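Side-chain contacts in intramolecular trans-sialidase (Macrobdella decora, PDB 3SLI), which catalyses intramolecular trans-sialylation, cleaving sialic acid from sialoglycoconjugates such as 3'-sialyllactose and releasing it as 2,7-anhydro-Neu5Ac: residues Gly80-Asn85 with Asn91-Arg96; Ala102-Glu107 with Lys666-Ser671. All blocks are in the same frame, centred on the assembly; numbering follows the deposited sequence.

Contact 1. Residues Gly80-Asn85 with Asn91-Arg96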
# COMPACT_ATOMS: atom_id res chain seq x y z
N GLY A 80 19.09 -9.97 4.28
CA GLY A 80 19.31 -11.22 3.58
C GLY A 80 20.57 -11.94 3.99
O GLY A 80 21.28 -11.54 4.93
N ILE A 81 20.84 -13.03 3.29
CA ILE A 81 22.03 -13.83 3.53
C ILE A 81 22.61 -14.23 2.18
O ILE A 81 21.92 -14.15 1.14
CB ILE A 81 21.73 -15.17 4.28
CG1 ILE A 81 20.71 -16.00 3.48
CG2 ILE A 81 21.24 -14.90 5.69
CD1 ILE A 81 20.88 -17.48 3.63
N GLU A 82 23.87 -14.64 2.21
CA GLU A 82 24.56 -15.15 1.04
C GLU A 82 25.45 -16.25 1.63
O GLU A 82 26.16 -16.00 2.61
CB GLU A 82 25.40 -14.09 0.34
CG GLU A 82 24.61 -12.97 -0.32
CD GLU A 82 25.48 -12.08 -1.19
OE1 GLU A 82 26.31 -11.32 -0.64
OE2 GLU A 82 25.34 -12.15 -2.43
N LEU A 83 25.31 -17.46 1.10
CA LEU A 83 26.07 -18.63 1.53
C LEU A 83 26.85 -18.98 0.27
O LEU A 83 26.28 -19.49 -0.71
CB LEU A 83 25.11 -19.77 1.88
CG LEU A 83 25.44 -20.76 3.01
CD1 LEU A 83 24.64 -22.02 2.74
CD2 LEU A 83 26.94 -21.05 3.14
N ARG A 84 28.16 -18.75 0.30
CA ARG A 84 29.02 -18.94 -0.86
C ARG A 84 30.31 -19.72 -0.70
O ARG A 84 30.97 -19.65 0.34
CB ARG A 84 29.41 -17.55 -1.38
CG ARG A 84 28.26 -16.59 -1.60
CD ARG A 84 28.34 -16.04 -3.00
NE ARG A 84 28.99 -14.75 -3.05
CZ ARG A 84 29.54 -14.22 -4.14
NH1 ARG A 84 29.55 -14.87 -5.30
NH2 ARG A 84 30.00 -12.98 -4.08
N ASN A 85 30.70 -20.41 -1.76
CA ASN A 85 31.97 -21.15 -1.81
C ASN A 85 32.38 -21.15 -3.28
O ASN A 85 32.89 -22.14 -3.79
CB ASN A 85 31.82 -22.58 -1.31
CG ASN A 85 33.15 -23.24 -1.04
OD1 ASN A 85 33.33 -24.44 -1.22
ND2 ASN A 85 34.11 -22.44 -0.59
N ASN A 91 26.13 -20.85 -4.45
CA ASN A 91 25.87 -19.44 -4.18
C ASN A 91 24.38 -19.38 -3.86
O ASN A 91 23.54 -19.26 -4.75
CB ASN A 91 26.20 -18.60 -5.42
CG ASN A 91 25.80 -17.14 -5.25
OD1 ASN A 91 25.72 -16.62 -4.14
ND2 ASN A 91 25.52 -16.49 -6.36
N TYR A 92 24.07 -19.57 -2.58
CA TYR A 92 22.70 -19.58 -2.08
C TYR A 92 22.38 -18.21 -1.49
O TYR A 92 23.09 -17.72 -0.62
CB TYR A 92 22.53 -20.64 -0.99
CG TYR A 92 22.61 -22.09 -1.46
CD1 TYR A 92 22.86 -22.41 -2.80
CD2 TYR A 92 22.41 -23.13 -0.56
CE1 TYR A 92 22.90 -23.74 -3.23
CE2 TYR A 92 22.45 -24.47 -0.98
CZ TYR A 92 22.69 -24.76 -2.31
OH TYR A 92 22.72 -26.07 -2.72
N THR A 93 21.30 -17.60 -1.96
CA THR A 93 20.91 -16.28 -1.46
C THR A 93 19.44 -16.25 -1.09
O THR A 93 18.63 -17.00 -1.65
CB THR A 93 21.21 -15.18 -2.52
OG1 THR A 93 20.47 -15.47 -3.71
CG2 THR A 93 22.70 -15.12 -2.85
N LEU A 94 19.09 -15.39 -0.15
CA LEU A 94 17.72 -15.22 0.32
C LEU A 94 17.63 -13.83 0.95
O LEU A 94 18.50 -13.44 1.74
CB LEU A 94 17.38 -16.27 1.39
CG LEU A 94 15.96 -16.21 1.95
CD1 LEU A 94 14.94 -16.42 0.83
CD2 LEU A 94 15.78 -17.24 3.06
N ASP A 95 16.60 -13.07 0.59
CA ASP A 95 16.43 -11.73 1.12
C ASP A 95 14.98 -11.26 1.01
O ASP A 95 14.15 -11.94 0.40
CB ASP A 95 17.33 -10.74 0.35
CG ASP A 95 16.85 -10.48 -1.07
OD1 ASP A 95 17.16 -11.29 -1.97
OD2 ASP A 95 16.14 -9.47 -1.29
N ARG A 96 14.67 -10.16 1.68
CA ARG A 96 13.34 -9.56 1.59
C ARG A 96 13.52 -8.06 1.81
O ARG A 96 14.07 -7.64 2.82
CB ARG A 96 12.35 -10.11 2.63
CG ARG A 96 10.89 -10.04 2.13
CD ARG A 96 9.85 -9.87 3.24
NE ARG A 96 9.81 -8.50 3.74
CZ ARG A 96 8.71 -7.89 4.17
NH1 ARG A 96 7.54 -8.50 4.15
NH2 ARG A 96 8.80 -6.65 4.61
O HOH W 1 25.73 -13.95 -4.42
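Tyr-92 O takes one N-H bond from the opposing strand and a weaker CA-H contact. Leu-83 N donates to Tyr-92 O at 2.8 Å, and the CA-H of Glu-82 makes the longer approach. The two strands form a beta hairpin at one edge of a six-stranded antiparallel sheet, in the domain of the concanavalin-like clan. Tyr-92 N returns a bond to Leu-83 O, 2.9 Å long. Ile-81 N reaches Leu-94 O at 2.8 Å, whereas the bond from Leu-94 N back to Ile-81 O is weak. Gly-80 has no side chain and lies close against Asp-95.

Ile-81, Leu-83, Tyr-92 and Leu-94 share one face. Leu-83 and Tyr-92 lie side by side and point the same way, with their CB atoms 4.0 Å apart. Leu-83 CD1 also approaches Tyr-92 CD2. The Tyr-92 hydroxyl goes on to Ala-140 O. Ile-81 CG1 meets Leu-94 CB, and Leu-94 packs on Ala-134 and Leu-136 of strand 131-137, which belongs to the second sheet. This is therefore the face turned into the sandwich.

Glu-82, Arg-84, Asn-91 and Thr-93 line the other face. Glu-82 CG runs alongside Thr-93 CG2 at 3.8 Å. With Thr-93 chi1 at 59°, the methyl CG2, not OG1, is the branch that meets Glu-82. Asn-91 has CG anti to its backbone N (chi1 173°), which sets Asn-91 OD1 against Arg-84 CD, 2.9 Å away, and not against the guanidinium nitrogens. Arg-84 NH1 has its salt bridge with Asp-87. One water bridges the strands on this face, donating to both Glu-82 OE2 and Asn-91 OD1, each 2.7 Å away.

Contact 2. Residues Ala102-Glu107 with Lys666-Ser671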
# COMPACT_ATOMS: atom_id res chain seq x y z
N ALA A 102 15.68 2.04 10.27
CA ALA A 102 16.88 2.59 10.88
C ALA A 102 16.60 3.64 11.93
O ALA A 102 17.22 3.66 12.99
CB ALA A 102 17.80 3.16 9.81
N LEU A 103 15.59 4.46 11.66
CA LEU A 103 15.24 5.55 12.55
C LEU A 103 13.74 5.60 12.79
O LEU A 103 12.95 5.35 11.88
CB LEU A 103 15.74 6.86 11.94
CG LEU A 103 15.66 8.14 12.76
CD1 LEU A 103 16.96 8.91 12.59
CD2 LEU A 103 14.45 8.97 12.32
N TYR A 104 13.36 5.89 14.03
CA TYR A 104 11.97 5.99 14.44
C TYR A 104 11.85 7.13 15.45
O TYR A 104 12.51 7.12 16.49
CB TYR A 104 11.50 4.70 15.07
CG TYR A 104 10.07 4.73 15.56
CD1 TYR A 104 9.00 4.86 14.67
CD2 TYR A 104 9.78 4.58 16.91
CE1 TYR A 104 7.68 4.82 15.11
CE2 TYR A 104 8.46 4.54 17.37
CZ TYR A 104 7.42 4.65 16.47
OH TYR A 104 6.13 4.58 16.92
N LYS A 105 11.02 8.12 15.11
CA LYS A 105 10.81 9.28 15.95
C LYS A 105 12.11 9.99 16.32
O LYS A 105 12.40 10.23 17.49
CB LYS A 105 9.97 8.92 17.17
CG LYS A 105 8.50 8.81 16.82
CD LYS A 105 7.74 8.04 17.85
CE LYS A 105 6.26 8.06 17.54
NZ LYS A 105 5.70 9.37 17.91
N GLY A 106 12.92 10.26 15.30
CA GLY A 106 14.17 10.96 15.48
C GLY A 106 15.38 10.21 16.00
O GLY A 106 16.48 10.77 16.01
N GLU A 107 15.22 8.96 16.41
CA GLU A 107 16.36 8.21 16.93
C GLU A 107 16.60 6.84 16.32
O GLU A 107 15.65 6.19 15.87
CB GLU A 107 16.26 8.10 18.45
CG GLU A 107 16.23 9.45 19.14
CD GLU A 107 16.21 9.37 20.64
OE1 GLU A 107 15.68 8.38 21.19
OE2 GLU A 107 16.73 10.31 21.28
N LYS A 666 1.82 0.44 7.69
CA LYS A 666 2.01 0.78 9.09
C LYS A 666 1.26 2.01 9.59
O LYS A 666 1.06 2.97 8.84
CB LYS A 666 3.51 0.94 9.36
CG LYS A 666 4.33 -0.33 9.06
CD LYS A 666 4.03 -1.42 10.10
CE LYS A 666 4.62 -2.76 9.71
NZ LYS A 666 4.33 -3.80 10.74
N PHE A 667 0.89 1.98 10.87
CA PHE A 667 0.18 3.08 11.51
C PHE A 667 1.07 3.68 12.60
O PHE A 667 1.51 2.98 13.51
CB PHE A 667 -1.15 2.58 12.11
CG PHE A 667 -1.91 3.64 12.88
CD1 PHE A 667 -2.43 4.76 12.24
CD2 PHE A 667 -2.06 3.54 14.27
CE1 PHE A 667 -3.08 5.77 12.95
CE2 PHE A 667 -2.70 4.54 15.00
CZ PHE A 667 -3.21 5.67 14.34
N GLU A 668 1.36 4.98 12.47
CA GLU A 668 2.19 5.70 13.43
C GLU A 668 1.51 7.01 13.84
O GLU A 668 0.65 7.52 13.12
CB GLU A 668 3.58 5.96 12.84
CG GLU A 668 4.33 4.66 12.51
CD GLU A 668 5.69 4.86 11.85
OE1 GLU A 668 6.23 5.99 11.86
OE2 GLU A 668 6.24 3.87 11.33
N LYS A 669 1.86 7.54 15.02
CA LYS A 669 1.28 8.78 15.55
C LYS A 669 2.41 9.74 15.88
O LYS A 669 3.46 9.31 16.38
CB LYS A 669 0.53 8.52 16.86
CG LYS A 669 -0.57 7.48 16.83
CD LYS A 669 -1.03 7.23 18.26
CE LYS A 669 -2.20 6.27 18.33
NZ LYS A 669 -2.66 6.13 19.74
N TYR A 670 2.18 11.03 15.69
CA TYR A 670 3.18 12.06 15.96
C TYR A 670 2.54 13.30 16.56
O TYR A 670 1.44 13.69 16.16
CB TYR A 670 3.89 12.46 14.65
CG TYR A 670 4.68 11.35 13.99
CD1 TYR A 670 5.97 11.04 14.44
CD2 TYR A 670 4.15 10.60 12.93
CE1 TYR A 670 6.71 10.02 13.85
CE2 TYR A 670 4.88 9.57 12.34
CZ TYR A 670 6.16 9.29 12.81
OH TYR A 670 6.92 8.30 12.23
N SER A 671 3.20 13.90 17.54
CA SER A 671 2.69 15.12 18.16
C SER A 671 3.18 16.32 17.34
O SER A 671 4.17 16.21 16.61
CB SER A 671 3.16 15.24 19.62
OG SER A 671 4.57 15.42 19.72
O HOH W 2 3.56 5.71 16.67
O HOH W 3 9.62 8.17 12.77
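Lys-105 reaches across to Lys-669 and Tyr-670 from a type I' beta turn, Tyr-104 to Glu-107. Lys-105 CB does not yet touch the Tyr-670 ring. Lys-105 CG does, 3.7 Å from Tyr-670 CE1, as the two side chains pass at a slant. Lys-105 CD lies over one face of the Tyr-104 ring, toward its rim. Lys-105 CE sits 3.3 Å from Lys-669 O. The chain is extended up to CE, then bends (chi4 -77°), which brings Lys-105 NZ to Lys-669 O at 2.7 Å, in the carbonyl plane. NZ also forms a salt bridge with Glu-674.

Tyr-104 puts its ring edge against Glu-668, with Tyr-104 CE1 3.7 Å from Glu-668 OE1 and the carboxylate plane 84° from the ring. Glu-668 OE2 is held by Arg-101 and Tyr-648. Two waters complete the joint: one links Tyr-104 OH with Lys-669 N, the other Lys-105 N with Tyr-670 OH.

Here the lectin-like domain meets the catalytic beta-propeller. The turn connects strands 103-104 and 107-118. It abuts strand 665-670, which with 634-638 and 644-649 is probably part of the last blade, just ahead of the short helix 672-675.

Contact 1 lies wholly within the N-terminal lectin-like domain, whereas contact 2 joins that domain to the catalytic propeller, an interface between domains. Their centres are about 31 Å apart and they do not touch, although strands 91-96 and 103-104 are consecutive in the chain. Contact 1 pairs neighbouring strands through backbone bonds, with a largely apolar face turned into the sandwich and a polar, more exposed one. Contact 2 has no strand pairing between its segments. It relies on side chains: a lysine bonded to a carbonyl, tyrosine rings and bridging waters. Both are partly buried, but contact 1 buries about twice the area, 423 against 195 Å².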